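Local coordinates for protein probable thiamine pyrophosphokinase (Staphylococcus saprophyticus, PDB 3L8M) that probably transfers a pyrophosphate group from ATP to thiamine, making thiamine diphosphate, at residues I137-N143 with G195-I200. Numbering follows the deposited sequence.
Sequences IQKGQFN and GNIEII
Gly140 to Phe142 and Ile197 to Ile199 run antiparallel, with segment axes 4.7 Å apart at closest approach and strand directions 166° apart. Gly140 and Ile199 form one hydrogen-bonded pair, with Ile199 N 2.7 Å from Gly140 O. Phe142 and Ile197 form the other, and Phe142 N to Ile197 O is the straightest of the four backbone bonds, at 167°. Between them Gln141 faces Glu198 as a non-hydrogen-bonded pair. On that face the aliphatic parts touch, Gln141 CG lying 3.6 Å from Glu198 CB. Ile197 and Ile199 occupy the other face with Phe142. CG2 of Ile197 lies 4.5 Å from Phe142 CB. Ile199 CG1 meets Ile137 CG2 at 4.2 Å, and Ile199 CG2 packs on Lys139 CA. Gly140 has backbone angles, with a positive phi, that call for glycine. Beyond the pairs, Lys139 reaches past Ile199 on an extended chain that bends only at its last torsion (chi4 64°). This brings Lys139 NZ 2.6 Å from Ile200 O, as a hydrogen bond tilted from the carbonyl plane. Glu198 also bonds through its backbone to Ile164, which places strand 197-199 between strands 140-142 and 162-165. Within this chain, strand 140-142 lies at the edge of a four-stranded antiparallel sheet, consistent with the beta-rich thiamine-binding domain of the thiamine pyrophosphokinase family.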
loop_
_atom_site.group_PDB
_atom_site.type_symbol
_atom_site.label_atom_id
_atom_site.label_comp_id
_atom_site.label_asym_id
_atom_site.label_seq_id
_atom_site.Cartn_x
_atom_site.Cartn_y
_atom_site.Cartn_z
ATOM N N ILE A 137 21.444 20.024 13.574
ATOM C CA ILE A 137 22.423 19.023 13.987
ATOM C C ILE A 137 22.930 19.408 15.359
ATOM O O ILE A 137 23.525 20.470 15.535
ATOM C CB ILE A 137 23.624 18.935 13.041
ATOM C CG1 ILE A 137 23.157 18.656 11.609
ATOM C CG2 ILE A 137 24.548 17.812 13.510
ATOM C CD1 ILE A 137 24.298 18.572 10.608
ATOM N N GLN A 138 22.690 18.528 16.323
ATOM C CA GLN A 138 23.070 18.764 17.705
ATOM C C GLN A 138 24.472 18.269 18.021
ATOM O O GLN A 138 25.137 17.670 17.171
ATOM C CB GLN A 138 22.048 18.083 18.614
ATOM C CG GLN A 138 22.002 18.597 20.030
ATOM C CD GLN A 138 20.870 17.969 20.812
ATOM O OE1 GLN A 138 20.789 16.744 20.933
ATOM N NE2 GLN A 138 19.981 18.803 21.343
ATOM N N LYS A 139 24.919 18.534 19.248
ATOM C CA LYS A 139 26.248 18.122 19.702
ATOM C C LYS A 139 26.449 16.631 19.455
ATOM O O LYS A 139 25.638 15.802 19.868
ATOM C CB LYS A 139 26.415 18.440 21.193
ATOM C CG LYS A 139 27.748 18.012 21.808
ATOM C CD LYS A 139 27.787 18.358 23.301
ATOM C CE LYS A 139 28.955 17.694 24.033
ATOM N NZ LYS A 139 30.298 18.144 23.564
ATOM N N GLY A 140 27.537 16.300 18.770
ATOM C CA GLY A 140 27.823 14.912 18.458
ATOM C C GLY A 140 28.630 14.844 17.182
ATOM O O GLY A 140 29.083 15.872 16.681
ATOM N N GLN A 141 28.808 13.640 16.655
ATOM C CA GLN A 141 29.574 13.442 15.430
ATOM C C GLN A 141 28.661 12.827 14.376
ATOM O O GLN A 141 27.880 11.920 14.675
ATOM C CB GLN A 141 30.765 12.520 15.703
ATOM C CG GLN A 141 31.919 12.690 14.730
ATOM C CD GLN A 141 33.194 12.041 15.227
ATOM O OE1 GLN A 141 33.575 12.207 16.389
ATOM N NE2 GLN A 141 33.873 11.308 14.345
ATOM N N PHE A 142 28.753 13.321 13.146
ATOM C CA PHE A 142 27.903 12.821 12.068
ATOM C C PHE A 142 28.602 12.951 10.717
ATOM O O PHE A 142 29.553 13.717 10.581
ATOM C CB PHE A 142 26.589 13.610 12.056
ATOM C CG PHE A 142 25.878 13.626 13.385
ATOM C CD1 PHE A 142 25.083 12.555 13.781
ATOM C CD2 PHE A 142 26.027 14.706 14.256
ATOM C CE1 PHE A 142 24.448 12.557 15.021
ATOM C CE2 PHE A 142 25.397 14.718 15.502
ATOM C CZ PHE A 142 24.605 13.642 15.884
ATOM N N ASN A 143 28.128 12.202 9.724
ATOM C CA ASN A 143 28.712 12.244 8.383
ATOM C C ASN A 143 27.825 13.000 7.392
ATOM O O ASN A 143 27.406 14.128 7.652
ATOM C CB ASN A 143 28.953 10.825 7.855
ATOM C CG ASN A 143 30.083 10.113 8.574
ATOM O OD1 ASN A 143 30.448 8.995 8.213
ATOM N ND2 ASN A 143 30.642 10.756 9.594
ATOM N N GLY A 195 32.021 12.089 3.984
ATOM C CA GLY A 195 32.494 13.334 4.581
ATOM C C GLY A 195 32.187 13.327 6.076
ATOM O O GLY A 195 31.208 12.716 6.514
ATOM N N ASN A 196 33.016 14.013 6.857
ATOM C CA ASN A 196 32.833 14.035 8.304
ATOM C C ASN A 196 32.648 15.428 8.901
ATOM O O ASN A 196 33.206 16.410 8.407
ATOM C CB ASN A 196 34.025 13.348 8.981
ATOM C CG ASN A 196 34.365 12.007 8.347
ATOM O OD1 ASN A 196 34.785 11.941 7.189
ATOM N ND2 ASN A 196 34.182 10.930 9.105
ATOM N N ILE A 197 31.860 15.493 9.971
ATOM C CA ILE A 197 31.593 16.745 10.671
ATOM C C ILE A 197 31.253 16.435 12.127
ATOM O O ILE A 197 30.359 15.638 12.414
ATOM C CB ILE A 197 30.426 17.531 10.000
ATOM C CG1 ILE A 197 30.230 18.891 10.687
ATOM C CG2 ILE A 197 29.150 16.710 10.035
ATOM C CD1 ILE A 197 29.535 18.839 12.040
ATOM N N GLU A 198 31.977 17.062 13.048
ATOM C CA GLU A 198 31.745 16.832 14.466
ATOM C C GLU A 198 31.480 18.119 15.226
ATOM O O GLU A 198 32.284 19.052 15.197
ATOM C CB GLU A 198 32.944 16.117 15.088
ATOM C CG GLU A 198 32.823 15.905 16.592
ATOM C CD GLU A 198 34.015 15.168 17.171
ATOM O OE1 GLU A 198 34.065 14.979 18.406
ATOM O OE2 GLU A 198 34.902 14.773 16.385
ATOM N N ILE A 199 30.345 18.161 15.911
ATOM C CA ILE A 199 29.983 19.328 16.691
ATOM C C ILE A 199 30.497 19.109 18.109
ATOM O O ILE A 199 29.905 18.356 18.886
ATOM C CB ILE A 199 28.455 19.521 16.727
ATOM C CG1 ILE A 199 27.910 19.677 15.302
ATOM C CG2 ILE A 199 28.105 20.721 17.596
ATOM C CD1 ILE A 199 28.307 20.972 14.607
ATOM N N ILE A 200 31.612 19.758 18.433
ATOM C CA ILE A 200 32.211 19.640 19.758
ATOM C C ILE A 200 31.355 20.354 20.795
ATOM O O ILE A 200 31.215 19.891 21.928
ATOM C CB ILE A 200 33.636 20.238 19.789
ATOM C CG1 ILE A 200 34.624 19.305 19.079
ATOM C CG2 ILE A 200 34.075 20.450 21.225
ATOM C CD1 ILE A 200 34.339 19.075 17.611
#